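Local coordinates for putative NAD dependent dehydrogenase (Micromonospora echinospora, PDB 6NOR), which binds NAD and probably acts as an oxidoreductase in the biosynthesis of the aminoglycoside antibiotic gentamicin, at residues A[281-286]-A[300-305]; A[174-179]-A[257-262]; A[193-198]-A[230-235]. All coordinates share one frame; numbering follows the deposited sequence.

Interaction 1: residues A[281-286]-A[300-305]; sequences GVEAYT and WLRPEW
Tyr285 sets its CB over the six-membered ring of Trp300, 3.7 Å from the ring centroid and almost on the ring normal. The phenol edge is turned to the face of the five-membered indole ring, an edge-to-face pair with planes 50° apart, and Tyr285 CD2 approaches Trp300 CD1 to 3.3 Å. Tyr285 CG stands anti to the backbone N (chi1 175°), which carries the ring across the indole face, and its OH bonds to Asn287. This is the tight end of the contact. Next to it Ala284 and Leu301 form an antiparallel hydrogen-bonded pair: Leu301 N to Ala284 O is 2.8 Å, and Ala284 N to Leu301 O is 3.1 Å. On the face away from Tyr285, Ala284 CB meets Pro303 CG at 4.1 Å.

Beyond this pair the contact stays buried and largely apolar. Val282 CG2 touches Trp305 CD1 at 4.0 Å, and a water bridges the two backbones, donating to Val282 O and, at 2.8 Å, to Pro303 O. The looser side is that of Glu283 and Arg302, partly exposed, which do not pair with each other within the chain. Instead Glu283 is bridged to Arg302 of the third subunit, and Arg302 to Glu283 of that subunit; Arg302 and Trp300 also make reciprocal cation-pi contacts with Trp300 and Arg302 of the third subunit. Strand 282-286 meanwhile pairs with a strand of the second subunit. The chemistry thus divides: backbone bonds and apolar side chains join the two segments, while the charged ends reach between subunits.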
loop_
_atom_site.group_PDB
_atom_site.type_symbol
_atom_site.label_atom_id
_atom_site.label_comp_id
_atom_site.label_asym_id
_atom_site.label_seq_id
_atom_site.Cartn_x
_atom_site.Cartn_y
_atom_site.Cartn_z
ATOM N N GLY A 281 -5.903 4.516 -5.943
ATOM C CA GLY A 281 -5.288 5.606 -5.208
ATOM C C GLY A 281 -6.248 6.461 -4.400
ATOM O O GLY A 281 -5.896 7.548 -3.979
ATOM N N VAL A 282 -7.468 5.984 -4.192
ATOM C CA VAL A 282 -8.419 6.691 -3.339
ATOM C C VAL A 282 -8.778 5.826 -2.141
ATOM O O VAL A 282 -9.079 4.651 -2.291
ATOM C CB VAL A 282 -9.705 7.066 -4.107
ATOM C CG1 VAL A 282 -10.698 7.784 -3.213
ATOM C CG2 VAL A 282 -9.365 7.909 -5.290
ATOM N N GLU A 283 -8.738 6.397 -0.949
ATOM C CA GLU A 283 -9.142 5.666 0.250
ATOM C C GLU A 283 -10.170 6.443 1.071
ATOM O O GLU A 283 -10.158 7.668 1.124
ATOM C CB GLU A 283 -7.930 5.338 1.105
ATOM C CG GLU A 283 -8.031 4.023 1.800
ATOM C CD GLU A 283 -6.790 3.690 2.596
ATOM O OE1 GLU A 283 -5.802 4.446 2.497
ATOM O OE2 GLU A 283 -6.804 2.667 3.315
ATOM N N ALA A 284 -11.086 5.722 1.698
ATOM C CA ALA A 284 -12.083 6.387 2.505
ATOM C C ALA A 284 -12.466 5.557 3.713
ATOM O O ALA A 284 -12.339 4.347 3.712
ATOM C CB ALA A 284 -13.291 6.699 1.686
ATOM N N TYR A 285 -12.923 6.229 4.756
ATOM C CA TYR A 285 -13.489 5.543 5.889
ATOM C C TYR A 285 -14.721 6.289 6.311
ATOM O O TYR A 285 -14.737 7.503 6.275
ATOM C CB TYR A 285 -12.492 5.438 7.064
ATOM C CG TYR A 285 -13.146 4.823 8.277
ATOM C CD1 TYR A 285 -13.826 5.616 9.207
ATOM C CD2 TYR A 285 -13.155 3.450 8.456
ATOM C CE1 TYR A 285 -14.466 5.056 10.288
ATOM C CE2 TYR A 285 -13.784 2.878 9.543
ATOM C CZ TYR A 285 -14.444 3.691 10.457
ATOM O OH TYR A 285 -15.098 3.143 11.534
ATOM N N THR A 286 -15.756 5.570 6.720
ATOM C CA THR A 286 -16.849 6.218 7.431
ATOM C C THR A 286 -17.441 5.343 8.538
ATOM O O THR A 286 -17.449 4.119 8.443
ATOM C CB THR A 286 -17.977 6.634 6.478
ATOM O OG1 THR A 286 -18.963 7.364 7.210
ATOM C CG2 THR A 286 -18.619 5.431 5.822
ATOM N N TRP A 300 -13.698 0.937 6.092
ATOM C CA TRP A 300 -12.626 1.288 5.176
ATOM C C TRP A 300 -12.945 0.844 3.753
ATOM O O TRP A 300 -13.234 -0.322 3.514
ATOM C CB TRP A 300 -11.294 0.678 5.640
ATOM C CG TRP A 300 -10.684 1.482 6.753
ATOM C CD1 TRP A 300 -10.767 1.228 8.088
ATOM C CD2 TRP A 300 -9.937 2.693 6.623
ATOM N NE1 TRP A 300 -10.103 2.196 8.802
ATOM C CE2 TRP A 300 -9.588 3.112 7.926
ATOM C CE3 TRP A 300 -9.527 3.464 5.535
ATOM C CZ2 TRP A 300 -8.850 4.270 8.170
ATOM C CZ3 TRP A 300 -8.787 4.615 5.779
ATOM C CH2 TRP A 300 -8.455 5.002 7.089
ATOM N N LEU A 301 -12.922 1.792 2.823
ATOM C CA LEU A 301 -13.198 1.517 1.416
ATOM C C LEU A 301 -12.033 1.921 0.545
ATOM O O LEU A 301 -11.216 2.753 0.942
ATOM C CB LEU A 301 -14.436 2.268 0.952
ATOM C CG LEU A 301 -15.535 2.361 1.993
ATOM C CD1 LEU A 301 -16.527 3.417 1.594
ATOM C CD2 LEU A 301 -16.183 0.995 2.095
ATOM N N ARG A 302 -11.961 1.324 -0.639
ATOM C CA ARG A 302 -11.107 1.836 -1.693
ATOM C C ARG A 302 -11.954 2.141 -2.931
ATOM O O ARG A 302 -11.976 1.360 -3.865
ATOM C CB ARG A 302 -9.996 0.847 -2.038
ATOM C CG ARG A 302 -8.926 0.681 -0.980
ATOM C CD ARG A 302 -7.878 -0.319 -1.435
ATOM N NE ARG A 302 -7.642 -1.383 -0.458
ATOM C CZ ARG A 302 -8.481 -2.392 -0.219
ATOM N NH1 ARG A 302 -8.168 -3.309 0.684
ATOM N NH2 ARG A 302 -9.638 -2.482 -0.875
ATOM N N PRO A 303 -12.658 3.285 -2.932
ATOM C CA PRO A 303 -13.640 3.623 -3.973
ATOM C C PRO A 303 -13.050 3.707 -5.370
ATOM O O PRO A 303 -11.919 4.137 -5.535
ATOM C CB PRO A 303 -14.149 5.002 -3.550
ATOM C CG PRO A 303 -13.765 5.120 -2.096
ATOM C CD PRO A 303 -12.474 4.387 -1.980
ATOM N N GLU A 304 -13.824 3.301 -6.369
ATOM C CA GLU A 304 -13.388 3.426 -7.738
ATOM C C GLU A 304 -13.660 4.833 -8.226
ATOM O O GLU A 304 -14.523 5.535 -7.685
ATOM C CB GLU A 304 -14.100 2.402 -8.636
ATOM C CG GLU A 304 -15.627 2.359 -8.484
ATOM C CD GLU A 304 -16.366 3.508 -9.189
ATOM O OE1 GLU A 304 -15.802 4.109 -10.133
ATOM O OE2 GLU A 304 -17.513 3.817 -8.789
ATOM N N TRP A 305 -12.907 5.242 -9.237
ATOM C CA TRP A 305 -13.265 6.402 -10.055
ATOM C C TRP A 305 -13.250 5.961 -11.515
ATOM O O TRP A 305 -12.484 5.085 -11.880
ATOM C CB TRP A 305 -12.309 7.585 -9.817
ATOM C CG TRP A 305 -10.857 7.245 -9.999
ATOM C CD1 TRP A 305 -10.033 6.662 -9.076
ATOM C CD2 TRP A 305 -10.046 7.502 -11.154
ATOM N NE1 TRP A 305 -8.767 6.510 -9.603
ATOM C CE2 TRP A 305 -8.756 7.016 -10.877
ATOM C CE3 TRP A 305 -10.298 8.084 -12.404
ATOM C CZ2 TRP A 305 -7.716 7.092 -11.800
ATOM C CZ3 TRP A 305 -9.272 8.149 -13.326
ATOM C CH2 TRP A 305 -7.997 7.657 -13.018
HETATM O O HOH W 1 -9.316 3.638 -4.561
#

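Interaction 2: residues A[174-179]-A[257-262]; sequences FRTSGP and GGEQLT
Gln260 N donates to Arg175 O at 2.8 Å, and Glu259 CA adds a weaker CA-H...O contact to the same oxygen at 3.2 Å. The return bond, from Arg175 N to Gln260 O at 2.9 Å, completes an antiparallel hydrogen-bonded pair. The same residues meet again through their side chains. Arg175, extended from CG to NE, presents the edge of its guanidinium, and NH1 donates to Gln260 OE1 at 3.2 Å; the amide is turned 80° from the guanidinium plane. Arg175 NH2 is bridged to Asp250, and NH1 also reaches Glu264 of the fourth subunit, so the group is held from several directions. On the sheet's other face, Leu261 CD1 lies over the Phe174 ring, 4.1 Å from its centroid, while Glu259 OE1 sits at the ring's edge, 3.8 Å from Phe174 CE1. Past the strand, Thr176 OG1 accepts from Gly178 N in an ST turn. Pairing of strand 167-175 with strand 260-267 belongs to the mixed sheet of the GFO/IDH/MocA C-terminal domain, here at the end near the cofactor, with the Phe174 side chain about 7 Å from NAD at the nearest atoms.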
loop_
_atom_site.group_PDB
_atom_site.type_symbol
_atom_site.label_atom_id
_atom_site.label_comp_id
_atom_site.label_asym_id
_atom_site.label_seq_id
_atom_site.Cartn_x
_atom_site.Cartn_y
_atom_site.Cartn_z
ATOM N N PHE A 174 -8.387 -12.908 -10.589
ATOM C CA PHE A 174 -9.619 -12.170 -10.834
ATOM C C PHE A 174 -10.726 -12.720 -9.937
ATOM O O PHE A 174 -11.145 -13.861 -10.057
ATOM C CB PHE A 174 -9.962 -12.196 -12.338
ATOM C CG PHE A 174 -11.051 -11.223 -12.756
ATOM C CD1 PHE A 174 -11.689 -10.420 -11.839
ATOM C CD2 PHE A 174 -11.292 -10.988 -14.084
ATOM C CE1 PHE A 174 -12.643 -9.518 -12.220
ATOM C CE2 PHE A 174 -12.242 -10.062 -14.486
ATOM C CZ PHE A 174 -12.923 -9.326 -13.545
ATOM N N ARG A 175 -11.160 -11.885 -9.004
ATOM C CA ARG A 175 -12.067 -12.316 -7.955
ATOM C C ARG A 175 -13.232 -11.383 -7.733
ATOM O O ARG A 175 -13.076 -10.170 -7.679
ATOM C CB ARG A 175 -11.315 -12.487 -6.651
ATOM C CG ARG A 175 -10.344 -13.648 -6.698
ATOM C CD ARG A 175 -9.325 -13.504 -5.626
ATOM N NE ARG A 175 -8.327 -14.557 -5.676
ATOM C CZ ARG A 175 -7.113 -14.411 -5.175
ATOM N NH1 ARG A 175 -6.779 -13.260 -4.618
ATOM N NH2 ARG A 175 -6.243 -15.403 -5.233
ATOM N N THR A 176 -14.406 -11.991 -7.618
ATOM C CA THR A 176 -15.647 -11.298 -7.376
ATOM C C THR A 176 -16.464 -12.074 -6.367
ATOM O O THR A 176 -16.117 -13.177 -5.993
ATOM C CB THR A 176 -16.499 -11.152 -8.655
ATOM O OG1 THR A 176 -17.200 -12.383 -8.886
ATOM C CG2 THR A 176 -15.659 -10.820 -9.858
ATOM N N SER A 177 -17.571 -11.496 -5.945
ATOM C CA SER A 177 -18.559 -12.208 -5.143
ATOM C C SER A 177 -19.608 -12.883 -6.038
ATOM O O SER A 177 -20.659 -13.260 -5.574
ATOM C CB SER A 177 -19.253 -11.250 -4.193
ATOM O OG SER A 177 -19.837 -10.193 -4.940
ATOM N N GLY A 178 -19.333 -13.001 -7.330
ATOM C CA GLY A 178 -20.184 -13.782 -8.191
ATOM C C GLY A 178 -21.215 -12.968 -8.934
ATOM O O GLY A 178 -21.426 -11.811 -8.633
ATOM N N PRO A 179 -21.867 -13.585 -9.914
ATOM C CA PRO A 179 -22.820 -12.921 -10.808
ATOM C C PRO A 179 -24.156 -12.596 -10.155
ATOM O O PRO A 179 -24.555 -13.262 -9.220
ATOM C CB PRO A 179 -23.011 -13.949 -11.922
ATOM C CG PRO A 179 -22.790 -15.253 -11.248
ATOM C CD PRO A 179 -21.674 -15.002 -10.271
ATOM N N GLY A 257 -15.742 -8.715 -0.227
ATOM C CA GLY A 257 -14.992 -7.500 0.041
ATOM C C GLY A 257 -14.767 -6.567 -1.126
ATOM O O GLY A 257 -14.220 -5.473 -0.955
ATOM N N GLY A 258 -15.194 -6.985 -2.312
ATOM C CA GLY A 258 -15.008 -6.197 -3.519
ATOM C C GLY A 258 -14.178 -6.905 -4.576
ATOM O O GLY A 258 -13.283 -7.685 -4.276
ATOM N N GLU A 259 -14.521 -6.637 -5.826
ATOM C CA GLU A 259 -13.780 -7.072 -6.995
ATOM C C GLU A 259 -12.258 -6.889 -6.889
ATOM O O GLU A 259 -11.783 -5.848 -6.449
ATOM C CB GLU A 259 -14.299 -6.298 -8.204
ATOM C CG GLU A 259 -14.470 -7.107 -9.462
ATOM C CD GLU A 259 -15.175 -6.314 -10.540
ATOM O OE1 GLU A 259 -15.344 -6.847 -11.657
ATOM O OE2 GLU A 259 -15.558 -5.153 -10.268
ATOM N N GLN A 260 -11.508 -7.912 -7.286
ATOM C CA GLN A 260 -10.049 -7.814 -7.360
ATOM C C GLN A 260 -9.584 -8.204 -8.758
ATOM O O GLN A 260 -9.985 -9.237 -9.284
ATOM C CB GLN A 260 -9.340 -8.731 -6.341
ATOM C CG GLN A 260 -9.721 -8.624 -4.888
ATOM C CD GLN A 260 -8.967 -9.653 -4.034
ATOM O OE1 GLN A 260 -8.038 -10.293 -4.506
ATOM N NE2 GLN A 260 -9.374 -9.816 -2.786
ATOM N N LEU A 261 -8.711 -7.407 -9.353
ATOM C CA LEU A 261 -8.107 -7.809 -10.615
ATOM C C LEU A 261 -6.658 -7.349 -10.671
ATOM O O LEU A 261 -6.376 -6.161 -10.701
ATOM C CB LEU A 261 -8.924 -7.271 -11.819
ATOM C CG LEU A 261 -8.400 -7.597 -13.227
ATOM C CD1 LEU A 261 -8.026 -9.070 -13.393
ATOM C CD2 LEU A 261 -9.361 -7.142 -14.358
ATOM N N THR A 262 -5.742 -8.305 -10.699
ATOM C CA THR A 262 -4.315 -7.998 -10.735
ATOM C C THR A 262 -3.534 -8.803 -11.792
ATOM O O THR A 262 -3.878 -9.930 -12.152
ATOM C CB THR A 262 -3.641 -8.249 -9.366
ATOM O OG1 THR A 262 -3.677 -9.644 -9.077
ATOM C CG2 THR A 262 -4.337 -7.479 -8.213
#

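Interaction 3: residues A[193-198]-A[230-235]; sequences GALTDL and DVEDQG
In the GFO/IDH/MocA C-terminal domain, the start of the short helix 194-197, with Gly193 at the N-cap position, is tied to the mixed sheet by Glu232, from the loop leading into strand 234-241. Leu195 N donates to Glu232 OE2 at 2.7 Å, using the anti lone pair of that oxygen, and Gly193 N makes weak bonds to both carboxylate oxygens. Ala194 N turns instead to the backbone, bonding to Glu232 O at 3.1 Å. The glutamate gets there by folding back: its CG lies between backbone N and carbonyl carbon (chi1 81°), and the chain bends again at chi2, which brings the carboxylate to the helix start. OE2 of this buried residue is bonded by a backbone N-H of the helix and also by the hydroxyl of Tyr348. Replacing Glu232 with an alanine would probably leave Leu195 N without its acceptor and Tyr348 OH short of a partner at the helix start. Gly193 fits because a CB there would run into Glu232 O; Val231 CB already lies 3.5 Å from Gly193 N. Farther along, Asp233 and Gln234 both face Arg223 in a classic beta bulge, and Asp233 OD2 is held by the backbone amides of Leu225 and Ser226. Beside this bulge, Ala194 CB rests 3.5 Å from Asp233 O.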
loop_
_atom_site.group_PDB
_atom_site.type_symbol
_atom_site.label_atom_id
_atom_site.label_comp_id
_atom_site.label_asym_id
_atom_site.label_seq_id
_atom_site.Cartn_x
_atom_site.Cartn_y
_atom_site.Cartn_z
ATOM N N GLY A 193 -18.745 -21.812 -15.424
ATOM C CA GLY A 193 -18.812 -20.853 -14.343
ATOM C C GLY A 193 -17.692 -19.840 -14.376
ATOM O O GLY A 193 -17.366 -19.313 -15.429
ATOM N N ALA A 194 -17.079 -19.619 -13.216
ATOM C CA ALA A 194 -16.023 -18.621 -13.042
ATOM C C ALA A 194 -14.912 -18.755 -14.055
ATOM O O ALA A 194 -14.324 -17.769 -14.470
ATOM C CB ALA A 194 -15.433 -18.711 -11.628
ATOM N N LEU A 195 -14.605 -19.979 -14.444
ATOM C CA LEU A 195 -13.534 -20.209 -15.404
ATOM C C LEU A 195 -13.902 -19.669 -16.775
ATOM O O LEU A 195 -13.050 -19.228 -17.529
ATOM C CB LEU A 195 -13.211 -21.694 -15.498
ATOM C CG LEU A 195 -11.793 -22.067 -15.879
ATOM C CD1 LEU A 195 -10.826 -21.262 -15.042
ATOM C CD2 LEU A 195 -11.595 -23.556 -15.661
ATOM N N THR A 196 -15.183 -19.680 -17.098
ATOM C CA THR A 196 -15.616 -19.094 -18.347
ATOM C C THR A 196 -15.817 -17.594 -18.200
ATOM O O THR A 196 -15.431 -16.815 -19.051
ATOM C CB THR A 196 -16.934 -19.734 -18.827
ATOM O OG1 THR A 196 -16.734 -21.134 -18.967
ATOM C CG2 THR A 196 -17.388 -19.139 -20.168
ATOM N N ASP A 197 -16.462 -17.206 -17.114
ATOM C CA ASP A 197 -16.898 -15.827 -16.906
ATOM C C ASP A 197 -15.698 -14.914 -16.630
ATOM O O ASP A 197 -15.582 -13.860 -17.218
ATOM C CB ASP A 197 -17.905 -15.790 -15.756
ATOM C CG ASP A 197 -18.419 -14.397 -15.452
ATOM O OD1 ASP A 197 -18.666 -13.620 -16.391
ATOM O OD2 ASP A 197 -18.577 -14.072 -14.255
ATOM N N LEU A 198 -14.810 -15.340 -15.732
ATOM C CA LEU A 198 -13.660 -14.542 -15.320
ATOM C C LEU A 198 -12.398 -15.054 -15.989
ATOM O O LEU A 198 -11.490 -14.294 -16.302
ATOM C CB LEU A 198 -13.482 -14.569 -13.797
ATOM C CG LEU A 198 -14.702 -14.151 -12.980
ATOM C CD1 LEU A 198 -14.413 -14.265 -11.508
ATOM C CD2 LEU A 198 -15.144 -12.745 -13.306
ATOM N N ASP A 230 -25.033 -25.632 -11.788
ATOM C CA ASP A 230 -24.173 -26.792 -11.998
ATOM C C ASP A 230 -22.797 -26.403 -12.535
ATOM O O ASP A 230 -22.161 -27.181 -13.228
ATOM C CB ASP A 230 -24.843 -27.784 -12.952
ATOM C CG ASP A 230 -25.339 -27.125 -14.226
ATOM O OD1 ASP A 230 -24.913 -25.990 -14.506
ATOM O OD2 ASP A 230 -26.143 -27.742 -14.956
ATOM N N VAL A 231 -22.338 -25.196 -12.223
ATOM C CA VAL A 231 -21.039 -24.734 -12.720
ATOM C C VAL A 231 -20.107 -24.406 -11.570
ATOM O O VAL A 231 -20.555 -24.245 -10.448
ATOM C CB VAL A 231 -21.171 -23.498 -13.637
ATOM C CG1 VAL A 231 -21.937 -23.849 -14.888
ATOM C CG2 VAL A 231 -21.836 -22.318 -12.885
ATOM N N GLU A 232 -18.816 -24.287 -11.870
ATOM C CA GLU A 232 -17.793 -24.073 -10.848
ATOM C C GLU A 232 -17.762 -22.626 -10.349
ATOM O O GLU A 232 -18.077 -21.712 -11.103
ATOM C CB GLU A 232 -16.423 -24.474 -11.387
ATOM C CG GLU A 232 -15.736 -23.431 -12.259
ATOM C CD GLU A 232 -16.326 -23.304 -13.661
ATOM O OE1 GLU A 232 -17.204 -24.101 -14.049
ATOM O OE2 GLU A 232 -15.910 -22.390 -14.385
ATOM N N ASP A 233 -17.377 -22.440 -9.084
ATOM C CA ASP A 233 -17.237 -21.116 -8.445
ATOM C C ASP A 233 -15.797 -20.642 -8.390
ATOM O O ASP A 233 -15.513 -19.461 -8.199
ATOM C CB ASP A 233 -17.755 -21.136 -7.006
ATOM C CG ASP A 233 -19.261 -21.169 -6.920
ATOM O OD1 ASP A 233 -19.900 -20.131 -7.184
ATOM O OD2 ASP A 233 -19.807 -22.224 -6.548
ATOM N N GLN A 234 -14.877 -21.581 -8.475
ATOM C CA GLN A 234 -13.476 -21.225 -8.439
ATOM C C GLN A 234 -12.691 -22.129 -9.340
ATOM O O GLN A 234 -13.051 -23.276 -9.563
ATOM C CB GLN A 234 -12.910 -21.287 -7.020
ATOM C CG GLN A 234 -13.114 -22.573 -6.315
ATOM C CD GLN A 234 -12.364 -22.643 -4.983
ATOM O OE1 GLN A 234 -12.632 -23.514 -4.165
ATOM N NE2 GLN A 234 -11.418 -21.735 -4.776
ATOM N N GLY A 235 -11.609 -21.585 -9.865
ATOM C CA GLY A 235 -10.728 -22.340 -10.713
ATOM C C GLY A 235 -9.338 -21.759 -10.716
ATOM O O GLY A 235 -9.139 -20.552 -10.527
#

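Overall arrangement
From the N terminus, residues 174-179 come first, at the end of strand 167-175. Helix 194-197 follows, and 230-235 returns to it, closing interaction 3; 257-262 then returns to 174-179, so interaction 2 encloses interaction 3 in its loop. Both reach the same mixed sheet, and they touch where Leu198 packs on Phe174 and Thr176. Interaction 2 ties neighbouring strands, whereas interaction 3 fixes a helix to the approach of another strand. Interaction 1 opens only afterwards and closes a short loop, pairing strand 282-286 with the segment that leads to helix 307-310. Its nearest atoms lie about 5 Å from interaction 2 and about 16 Å from interaction 3, out at the subunit interfaces.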